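Local coordinates for cell wall surface anchor family protein (Streptococcus pneumoniae, PDB 4OQ1) that probably anchors the pilus to the bacterial cell wall as an ancillary pilin, a rod-shaped chain that includes two CnaB-type domains, at residues M147-K155 with T202-L213; L255-K264 with D305-Y315. The protein carries 3 engineered substitutions. One frame throughout, in Å; residues are numbered along the deposited sequence.

How the contacts relate
The two contacts are a matched pair, each an antiparallel strand pairing at one margin of a sheet in a separate prealbumin-like domain. In contact 1, strand 207-211 is the outermost strand of its sheet and lies against strand 150-157; in contact 2, strand 307-310 does the same beside strand 260-266. They follow in series along the chain, contact 1 closing before contact 2 opens, with centres about 40 Å apart and nearest atoms about 10 Å apart. Each inner strand also carries a lysine joined covalently to an asparagine on its other neighbour, K155 to N252 and K264 to N354. The pilin thus repeats one internally cross-linked design, consistent with a protein that must withstand pulling.

Contact 1: M147-K155 with T202-L213; sequences MTTKVKLIK and TDKNGEIFVTNL
V151 with V210 and L153 with I208 are the hydrogen-bonded pairs of this antiparallel contact, each joined by two backbone bonds. L153 N reaches I208 O at 2.7 Å and V210 N reaches V151 O at 2.9 Å. K155 N to G206 O extends the pairing at one end, N212 N to T149 O at the other. G206 ends a type I turn from D203, closed by its N to D203 O; D203 OD1 also takes E207 N, from above the carboxylate plane.

Apolar contacts gather on the face bearing V151, L153, I208 and V210. V151 turns CG1 into the space between its backbone N and carbonyl carbon (chi1 50°), which brings that methyl to 3.8 Å from L213 CD1. F168 packs on L153 and I208, so this face looks into the domain core.

The other face, bearing K150, K152, E207 and F209, mixes charged and apolar groups. The F209 ring leans over the neighbouring strand, with K152 CB at its edge, 3.9 Å from CD1, and K150 CB approaching CZ obliquely. K152 crosses E207, their CD atoms 3.9 Å apart, but the charged ends stop short of a salt bridge; E207 OE2 pairs instead with R162.

Polar side chains secure the loop end. T149 OG1 donates to L213 O, though the modelled length is suspiciously short. K150 curls back, bent at chi4 (47°), and its NZ grips T148 O at 2.7 Å as well as H243 O.

K155 sends its chain away from strand 207-211 to an isopeptide bond between NZ and CG of N252, with E222 packed alongside. An edge strand paired with a lysine-bearing first strand, itself cross-linked to the last, is characteristic of the cross-linked CnaB domains found in Gram-positive pilins.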
loop_
_atom_site.group_PDB
_atom_site.type_symbol
_atom_site.label_atom_id
_atom_site.label_comp_id
_atom_site.label_asym_id
_atom_site.label_seq_id
_atom_site.Cartn_x
_atom_site.Cartn_y
_atom_site.Cartn_z
ATOM N N MET A 147 -15.490 13.806 5.556
ATOM C CA MET A 147 -14.182 14.071 6.161
ATOM C C MET A 147 -13.501 12.748 6.495
ATOM O O MET A 147 -14.167 11.808 6.930
ATOM C CB MET A 147 -14.332 14.923 7.420
ATOM C CG MET A 147 -14.463 16.413 7.149
ATOM S SD MET A 147 -13.134 17.051 6.111
ATOM C CE MET A 147 -11.810 17.197 7.306
ATOM N N THR A 148 -12.187 12.649 6.288
ATOM C CA THR A 148 -11.564 11.388 6.471
ATOM C C THR A 148 -10.215 11.714 7.088
ATOM O O THR A 148 -9.751 12.873 6.952
ATOM C CB THR A 148 -11.448 10.759 5.085
ATOM O OG1 THR A 148 -11.328 9.357 5.233
ATOM C CG2 THR A 148 -10.253 11.364 4.253
ATOM N N THR A 149 -9.603 10.731 7.704
ATOM C CA THR A 149 -8.157 10.825 8.046
ATOM C C THR A 149 -7.317 10.841 6.808
ATOM O O THR A 149 -7.759 10.382 5.762
ATOM C CB THR A 149 -7.685 9.664 8.908
ATOM O OG1 THR A 149 -8.023 8.436 8.276
ATOM C CG2 THR A 149 -8.296 9.740 10.228
ATOM N N LYS A 150 -6.125 11.449 6.891
ATOM C CA LYS A 150 -5.255 11.617 5.730
ATOM C C LYS A 150 -3.830 11.589 6.230
ATOM O O LYS A 150 -3.461 12.315 7.200
ATOM C CB LYS A 150 -5.449 12.968 5.007
ATOM C CG LYS A 150 -6.863 13.473 4.985
ATOM C CD LYS A 150 -6.904 14.923 4.545
ATOM C CE LYS A 150 -8.255 15.550 4.829
ATOM N NZ LYS A 150 -8.858 15.345 6.158
ATOM N N VAL A 151 -3.017 10.802 5.541
ATOM C CA VAL A 151 -1.552 10.745 5.842
ATOM C C VAL A 151 -0.760 10.675 4.584
ATOM O O VAL A 151 -1.162 10.033 3.610
ATOM C CB VAL A 151 -1.179 9.670 6.885
ATOM C CG1 VAL A 151 -1.770 8.375 6.544
ATOM C CG2 VAL A 151 0.357 9.572 7.013
ATOM N N LYS A 152 0.343 11.451 4.574
ATOM C CA LYS A 152 1.181 11.619 3.444
ATOM C C LYS A 152 2.596 11.258 3.865
ATOM O O LYS A 152 3.151 11.789 4.854
ATOM C CB LYS A 152 1.091 13.046 2.830
ATOM C CG LYS A 152 1.940 13.176 1.615
ATOM C CD LYS A 152 2.107 14.573 1.051
ATOM C CE LYS A 152 0.776 15.279 0.817
ATOM N NZ LYS A 152 0.942 16.689 0.346
ATOM N N LEU A 153 3.164 10.289 3.161
ATOM C CA LEU A 153 4.560 9.902 3.331
ATOM C C LEU A 153 5.384 10.521 2.213
ATOM O O LEU A 153 5.033 10.409 1.019
ATOM C CB LEU A 153 4.726 8.372 3.418
ATOM C CG LEU A 153 6.144 7.824 3.678
ATOM C CD1 LEU A 153 6.048 6.425 4.324
ATOM C CD2 LEU A 153 6.830 7.800 2.356
ATOM N N ILE A 154 6.473 11.187 2.617
ATOM C CA ILE A 154 7.419 11.797 1.692
ATOM C C ILE A 154 8.768 11.077 1.826
ATOM O O ILE A 154 9.363 11.068 2.884
ATOM C CB ILE A 154 7.658 13.304 1.927
ATOM C CG1 ILE A 154 6.350 14.069 1.752
ATOM C CG2 ILE A 154 8.634 13.760 0.855
ATOM C CD1 ILE A 154 6.472 15.559 1.955
ATOM N N LYS A 155 9.189 10.477 0.724
ATOM C CA LYS A 155 10.426 9.741 0.628
ATOM C C LYS A 155 11.481 10.518 -0.135
ATOM O O LYS A 155 11.325 10.849 -1.262
ATOM C CB LYS A 155 10.187 8.396 -0.039
ATOM C CG LYS A 155 11.332 7.422 0.049
ATOM C CD LYS A 155 11.817 7.138 1.450
ATOM C CE LYS A 155 12.965 6.139 1.487
ATOM N NZ LYS A 155 14.349 6.674 1.330
ATOM N N THR A 202 5.955 4.666 -3.566
ATOM C CA THR A 202 6.141 6.122 -3.807
ATOM C C THR A 202 5.909 6.465 -5.225
ATOM O O THR A 202 6.448 5.747 -6.087
ATOM C CB THR A 202 7.444 6.718 -3.246
ATOM O OG1 THR A 202 8.692 6.192 -3.832
ATOM C CG2 THR A 202 7.458 6.524 -1.689
ATOM N N ASP A 203 5.330 7.659 -5.439
ATOM C CA ASP A 203 4.963 8.148 -6.795
ATOM C C ASP A 203 6.075 9.032 -7.315
ATOM O O ASP A 203 7.122 9.125 -6.714
ATOM C CB ASP A 203 3.612 8.888 -6.825
ATOM C CG ASP A 203 3.590 10.162 -5.965
ATOM O OD1 ASP A 203 4.625 10.680 -5.548
ATOM O OD2 ASP A 203 2.477 10.631 -5.664
ATOM N N LYS A 204 5.892 9.707 -8.434
ATOM C CA LYS A 204 6.993 10.487 -8.972
ATOM C C LYS A 204 7.392 11.611 -8.052
ATOM O O LYS A 204 8.443 12.200 -8.223
ATOM C CB LYS A 204 6.702 11.037 -10.389
ATOM C CG LYS A 204 5.722 12.195 -10.389
ATOM C CD LYS A 204 5.597 12.884 -11.752
ATOM C CE LYS A 204 4.337 13.743 -11.823
ATOM N NZ LYS A 204 3.086 12.986 -11.486
ATOM N N ASN A 205 6.514 12.021 -7.161
ATOM C CA ASN A 205 6.907 13.003 -6.196
ATOM C C ASN A 205 7.430 12.424 -4.911
ATOM O O ASN A 205 7.514 13.091 -3.884
ATOM C CB ASN A 205 5.774 13.973 -5.919
ATOM C CG ASN A 205 5.316 14.677 -7.171
ATOM O OD1 ASN A 205 4.159 14.566 -7.597
ATOM N ND2 ASN A 205 6.183 15.343 -7.757
ATOM N N GLY A 206 7.764 11.170 -4.929
ATOM C CA GLY A 206 8.161 10.536 -3.684
ATOM C C GLY A 206 7.074 10.297 -2.668
ATOM O O GLY A 206 7.410 10.081 -1.474
ATOM N N GLU A 207 5.786 10.378 -3.062
ATOM C CA GLU A 207 4.736 10.492 -2.053
ATOM C C GLU A 207 3.886 9.248 -2.007
ATOM O O GLU A 207 3.680 8.610 -3.017
ATOM C CB GLU A 207 3.867 11.741 -2.168
ATOM C CG GLU A 207 4.720 12.981 -2.251
ATOM C CD GLU A 207 3.967 14.286 -2.310
ATOM O OE1 GLU A 207 2.797 14.263 -2.746
ATOM O OE2 GLU A 207 4.619 15.325 -2.039
ATOM N N ILE A 208 3.514 8.855 -0.798
ATOM C CA ILE A 208 2.391 7.951 -0.617
ATOM C C ILE A 208 1.287 8.654 0.187
ATOM O O ILE A 208 1.529 9.219 1.282
ATOM C CB ILE A 208 2.795 6.636 0.048
ATOM C CG1 ILE A 208 3.772 5.839 -0.836
ATOM C CG2 ILE A 208 1.595 5.759 0.371
ATOM C CD1 ILE A 208 4.530 4.743 -0.052
ATOM N N PHE A 209 0.077 8.530 -0.288
ATOM C CA PHE A 209 -1.101 9.202 0.338
ATOM C C PHE A 209 -2.169 8.208 0.654
ATOM O O PHE A 209 -2.644 7.499 -0.249
ATOM C CB PHE A 209 -1.638 10.306 -0.611
ATOM C CG PHE A 209 -2.608 11.260 0.037
ATOM C CD1 PHE A 209 -2.147 12.262 0.830
ATOM C CD2 PHE A 209 -3.956 11.164 -0.193
ATOM C CE1 PHE A 209 -3.019 13.157 1.468
ATOM C CE2 PHE A 209 -4.856 12.062 0.423
ATOM C CZ PHE A 209 -4.371 13.052 1.258
ATOM N N VAL A 210 -2.506 8.088 1.938
ATOM C CA VAL A 210 -3.506 7.126 2.409
ATOM C C VAL A 210 -4.607 7.843 3.149
ATOM O O VAL A 210 -4.349 8.536 4.172
ATOM C CB VAL A 210 -2.904 6.087 3.375
ATOM C CG1 VAL A 210 -3.950 5.048 3.701
ATOM C CG2 VAL A 210 -1.676 5.454 2.699
ATOM N N THR A 211 -5.843 7.606 2.722
ATOM C CA THR A 211 -7.034 8.147 3.398
ATOM C C THR A 211 -7.874 7.123 4.159
ATOM O O THR A 211 -7.847 5.939 3.858
ATOM C CB THR A 211 -7.920 8.885 2.400
ATOM O OG1 THR A 211 -8.397 8.022 1.379
ATOM C CG2 THR A 211 -7.170 9.944 1.735
ATOM N N ASN A 212 -8.661 7.612 5.123
ATOM C CA ASN A 212 -9.717 6.871 5.795
ATOM C C ASN A 212 -9.255 5.819 6.764
ATOM O O ASN A 212 -10.023 4.976 7.174
ATOM C CB ASN A 212 -10.615 6.195 4.795
ATOM C CG ASN A 212 -11.925 5.825 5.375
ATOM O OD1 ASN A 212 -12.640 6.685 5.843
ATOM N ND2 ASN A 212 -12.224 4.536 5.429
ATOM N N LEU A 213 -7.971 5.820 7.090
ATOM C CA LEU A 213 -7.524 5.021 8.157
ATOM C C LEU A 213 -8.296 5.346 9.464
ATOM O O LEU A 213 -8.482 6.501 9.756
ATOM C CB LEU A 213 -6.030 5.295 8.429
ATOM C CG LEU A 213 -5.066 4.750 7.342
ATOM C CD1 LEU A 213 -3.672 5.247 7.658
ATOM C CD2 LEU A 213 -5.101 3.221 7.138
#

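Contact 2: L255-K264 with D305-Y315; sequences LPRGNVDFMK and DGRFRVEGLEY
F262 and F308 sit opposite each other in a hydrogen-bonded antiparallel pair, their ring planes 15° apart but slid so that they barely overlap, with centroids 5.0 Å apart. One face of the F308 ring is met by F262 CB, 3.5 Å from the ring centroid in a CH-pi contact. F308 meets it because its CG stands between the backbone N and the carbonyl carbon (chi1 62°), swinging the ring across toward strand 260-264. F338 meets the F262 ring edge-to-face and F278 adjoins F308, extending the aromatic core.

On the opposite face of the sheet, D261 and R309 run alongside each other and point the same way. D261 OD1 lies in the guanidinium plane, 3.0 Å from R309 NE, in a salt bridge whose hydrogen bond is weak because it is bent. R309 NH2 turns to E311, meeting OE1 at 2.6 Å from above the carboxylate plane. R307, bent at chi2 and chi3, comes from the other side of D261 for a longer salt bridge. A water accepts from R307 NE and donates to both D261 OD1 and F308 O, tying the charges to the backbone.

Toward the loop end, N259 OD1 stands in for a backbone carbonyl: it receives G312 N at 2.8 Å in its carbonyl plane, nearly straight at 168°. Farther along, P256 CB sits over the centre of the Y315 ring at 3.7 Å, while P256 O accepts Y315 N. K264 NZ is bonded to N354 on strand 350-354, on the other side of strand 260-266.

The chemistry is therefore divided: an aromatic interior on one face, and on the other a network in which one carboxylate, that of D261, is shared by two arginines, probably stabilising its negative charge.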
loop_
_atom_site.group_PDB
_atom_site.type_symbol
_atom_site.label_atom_id
_atom_site.label_comp_id
_atom_site.label_asym_id
_atom_site.label_seq_id
_atom_site.Cartn_x
_atom_site.Cartn_y
_atom_site.Cartn_z
ATOM N N LEU A 255 24.029 5.886 -1.810
ATOM C CA LEU A 255 25.350 5.323 -1.630
ATOM C C LEU A 255 26.184 5.496 -2.872
ATOM O O LEU A 255 25.707 5.309 -3.995
ATOM C CB LEU A 255 25.309 3.819 -1.326
ATOM C CG LEU A 255 24.639 3.290 -0.081
ATOM C CD1 LEU A 255 24.361 1.795 -0.211
ATOM C CD2 LEU A 255 25.374 3.597 1.213
ATOM N N PRO A 256 27.401 5.971 -2.684
ATOM C CA PRO A 256 28.312 5.988 -3.812
ATOM C C PRO A 256 28.610 4.526 -4.303
ATOM O O PRO A 256 28.318 3.484 -3.576
ATOM C CB PRO A 256 29.583 6.609 -3.219
ATOM C CG PRO A 256 29.213 7.104 -1.864
ATOM C CD PRO A 256 28.130 6.153 -1.413
ATOM N N ARG A 257 29.238 4.440 -5.475
ATOM C CA ARG A 257 29.623 3.124 -6.045
ATOM C C ARG A 257 31.136 3.067 -6.247
ATOM O O ARG A 257 31.797 4.121 -6.415
ATOM C CB ARG A 257 28.893 2.898 -7.369
ATOM C CG ARG A 257 27.426 2.603 -7.223
ATOM C CD ARG A 257 26.704 2.707 -8.562
ATOM N NE ARG A 257 26.489 4.131 -8.879
ATOM C CZ ARG A 257 27.160 4.853 -9.772
ATOM N NH1 ARG A 257 28.141 4.330 -10.500
ATOM N NH2 ARG A 257 26.839 6.121 -9.947
ATOM N N GLY A 258 31.682 1.846 -6.240
ATOM C CA GLY A 258 33.119 1.618 -6.476
ATOM C C GLY A 258 33.398 0.285 -7.142
ATOM O O GLY A 258 32.448 -0.476 -7.468
ATOM N N ASN A 259 34.698 0.010 -7.389
ATOM C CA ASN A 259 35.121 -1.186 -8.192
ATOM C C ASN A 259 36.176 -1.916 -7.442
ATOM O O ASN A 259 36.881 -1.358 -6.564
ATOM C CB ASN A 259 35.649 -0.801 -9.586
ATOM C CG ASN A 259 34.798 0.259 -10.263
ATOM O OD1 ASN A 259 33.592 0.196 -10.235
ATOM N ND2 ASN A 259 35.442 1.259 -10.862
ATOM N N VAL A 260 36.342 -3.185 -7.792
ATOM C CA VAL A 260 37.421 -3.957 -7.177
ATOM C C VAL A 260 37.977 -4.889 -8.233
ATOM O O VAL A 260 37.252 -5.537 -8.956
ATOM C CB VAL A 260 37.010 -4.774 -5.943
ATOM C CG1 VAL A 260 38.223 -5.444 -5.283
ATOM C CG2 VAL A 260 36.335 -3.889 -4.945
ATOM N N ASP A 261 39.291 -4.921 -8.302
ATOM C CA ASP A 261 40.023 -5.804 -9.238
ATOM C C ASP A 261 40.560 -6.914 -8.427
ATOM O O ASP A 261 41.151 -6.683 -7.392
ATOM C CB ASP A 261 41.205 -5.060 -9.793
ATOM C CG ASP A 261 40.807 -4.100 -10.886
ATOM O OD1 ASP A 261 40.035 -4.486 -11.810
ATOM O OD2 ASP A 261 41.261 -2.935 -10.802
ATOM N N PHE A 262 40.395 -8.104 -8.937
ATOM C CA PHE A 262 40.936 -9.283 -8.316
ATOM C C PHE A 262 41.933 -10.047 -9.245
ATOM O O PHE A 262 41.843 -10.030 -10.495
ATOM C CB PHE A 262 39.809 -10.265 -7.908
ATOM C CG PHE A 262 38.829 -9.705 -6.914
ATOM C CD1 PHE A 262 39.100 -9.830 -5.541
ATOM C CD2 PHE A 262 37.664 -9.238 -7.348
ATOM C CE1 PHE A 262 38.250 -9.333 -4.623
ATOM C CE2 PHE A 262 36.759 -8.734 -6.412
ATOM C CZ PHE A 262 37.084 -8.768 -5.048
ATOM N N MET A 263 42.791 -10.812 -8.579
ATOM C CA MET A 263 43.650 -11.822 -9.270
ATOM C C MET A 263 43.787 -13.124 -8.460
ATOM O O MET A 263 44.195 -13.122 -7.248
ATOM C CB MET A 263 45.045 -11.254 -9.551
ATOM C CG MET A 263 45.796 -12.147 -10.525
ATOM S SD MET A 263 47.546 -11.719 -10.691
ATOM C CE MET A 263 48.129 -13.264 -11.311
ATOM N N LYS A 264 43.399 -14.221 -9.104
ATOM C CA LYS A 264 43.412 -15.537 -8.487
ATOM C C LYS A 264 44.730 -16.228 -8.785
ATOM O O LYS A 264 45.073 -16.471 -9.943
ATOM C CB LYS A 264 42.245 -16.382 -9.000
ATOM C CG LYS A 264 42.134 -17.749 -8.344
ATOM C CD LYS A 264 41.629 -17.638 -6.915
ATOM C CE LYS A 264 41.481 -19.007 -6.273
ATOM N NZ LYS A 264 42.788 -19.546 -5.804
ATOM N N ASP A 305 44.687 -14.859 -17.266
ATOM C CA ASP A 305 45.674 -14.190 -16.438
ATOM C C ASP A 305 45.347 -14.157 -14.939
ATOM O O ASP A 305 45.898 -13.395 -14.221
ATOM C CB ASP A 305 45.854 -12.746 -16.994
ATOM C CG ASP A 305 44.542 -11.949 -17.027
ATOM O OD1 ASP A 305 43.410 -12.468 -16.643
ATOM O OD2 ASP A 305 44.632 -10.796 -17.475
ATOM N N GLY A 306 44.428 -14.974 -14.466
ATOM C CA GLY A 306 44.010 -14.905 -13.066
ATOM C C GLY A 306 42.976 -13.826 -12.769
ATOM O O GLY A 306 42.400 -13.793 -11.725
ATOM N N ARG A 307 42.772 -12.875 -13.680
ATOM C CA ARG A 307 41.984 -11.681 -13.370
ATOM C C ARG A 307 40.442 -11.767 -13.509
ATOM O O ARG A 307 39.881 -12.418 -14.379
ATOM C CB ARG A 307 42.408 -10.459 -14.230
ATOM C CG ARG A 307 43.817 -9.976 -14.103
ATOM C CD ARG A 307 44.102 -9.431 -12.713
ATOM N NE ARG A 307 43.493 -8.097 -12.521
ATOM C CZ ARG A 307 44.120 -6.919 -12.726
ATOM N NH1 ARG A 307 45.397 -6.838 -13.117
ATOM N NH2 ARG A 307 43.468 -5.805 -12.495
ATOM N N PHE A 308 39.812 -11.006 -12.623
ATOM C CA PHE A 308 38.402 -10.748 -12.638
ATOM C C PHE A 308 38.112 -9.516 -11.801
ATOM O O PHE A 308 38.939 -9.042 -11.028
ATOM C CB PHE A 308 37.599 -11.977 -12.199
ATOM C CG PHE A 308 37.888 -12.430 -10.773
ATOM C CD1 PHE A 308 38.987 -13.185 -10.477
ATOM C CD2 PHE A 308 36.988 -12.122 -9.740
ATOM C CE1 PHE A 308 39.198 -13.580 -9.194
ATOM C CE2 PHE A 308 37.229 -12.569 -8.436
ATOM C CZ PHE A 308 38.306 -13.271 -8.204
ATOM N N ARG A 309 36.860 -9.054 -11.880
ATOM C CA ARG A 309 36.531 -7.734 -11.487
ATOM C C ARG A 309 35.018 -7.611 -11.162
ATOM O O ARG A 309 34.247 -8.314 -11.709
ATOM C CB ARG A 309 36.821 -6.867 -12.711
ATOM C CG ARG A 309 36.924 -5.440 -12.437
ATOM C CD ARG A 309 37.501 -4.749 -13.671
ATOM N NE ARG A 309 37.734 -3.373 -13.304
ATOM C CZ ARG A 309 36.889 -2.381 -13.547
ATOM N NH1 ARG A 309 37.182 -1.147 -13.153
ATOM N NH2 ARG A 309 35.766 -2.616 -14.205
ATOM N N VAL A 310 34.707 -6.738 -10.220
ATOM C CA VAL A 310 33.322 -6.274 -9.956
ATOM C C VAL A 310 33.344 -4.730 -10.053
ATOM O O VAL A 310 34.245 -4.056 -9.537
ATOM C CB VAL A 310 32.801 -6.710 -8.570
ATOM C CG1 VAL A 310 32.990 -8.187 -8.390
ATOM C CG2 VAL A 310 33.536 -5.982 -7.443
ATOM N N GLU A 311 32.386 -4.212 -10.787
ATOM C CA GLU A 311 32.354 -2.793 -11.036
ATOM C C GLU A 311 30.971 -2.186 -10.705
ATOM O O GLU A 311 29.929 -2.846 -10.821
ATOM C CB GLU A 311 32.739 -2.543 -12.505
ATOM C CG GLU A 311 32.581 -1.075 -12.925
ATOM C CD GLU A 311 33.163 -0.752 -14.308
ATOM O OE1 GLU A 311 33.510 -1.708 -15.049
ATOM O OE2 GLU A 311 33.272 0.465 -14.650
ATOM N N GLY A 312 30.982 -0.911 -10.357
ATOM C CA GLY A 312 29.757 -0.211 -9.958
ATOM C C GLY A 312 29.430 -0.785 -8.594
ATOM O O GLY A 312 30.299 -1.095 -7.814
ATOM N N LEU A 313 28.220 -0.994 -8.233
ATOM C CA LEU A 313 28.176 -1.640 -6.906
ATOM C C LEU A 313 28.436 -0.697 -5.672
ATOM O O LEU A 313 29.490 -0.095 -5.416
ATOM C CB LEU A 313 29.082 -2.883 -6.948
ATOM C CG LEU A 313 29.151 -3.804 -5.774
ATOM C CD1 LEU A 313 29.519 -5.220 -6.209
ATOM C CD2 LEU A 313 30.185 -3.196 -4.895
ATOM N N GLU A 314 27.396 -0.578 -4.892
ATOM C CA GLU A 314 27.350 0.378 -3.847
ATOM C C GLU A 314 28.346 0.067 -2.783
ATOM O O GLU A 314 28.681 -1.095 -2.549
ATOM C CB GLU A 314 25.930 0.372 -3.295
ATOM C CG GLU A 314 24.967 1.173 -4.187
ATOM C CD GLU A 314 24.617 0.617 -5.587
ATOM O OE1 GLU A 314 24.825 -0.587 -5.860
ATOM O OE2 GLU A 314 24.121 1.411 -6.451
ATOM N N TYR A 315 28.878 1.106 -2.201
ATOM C CA TYR A 315 29.603 0.998 -0.993
ATOM C C TYR A 315 28.980 0.015 -0.012
ATOM O O TYR A 315 27.801 0.110 0.322
ATOM C CB TYR A 315 29.730 2.336 -0.313
ATOM C CG TYR A 315 30.806 3.274 -0.967
ATOM C CD1 TYR A 315 31.399 2.995 -2.194
ATOM C CD2 TYR A 315 31.222 4.418 -0.303
ATOM C CE1 TYR A 315 32.364 3.867 -2.738
ATOM C CE2 TYR A 315 32.164 5.273 -0.831
ATOM C CZ TYR A 315 32.732 5.002 -2.034
ATOM O OH TYR A 315 33.656 5.903 -2.510
HETATM O O HOH W 1 40.829 -7.409 -12.650
#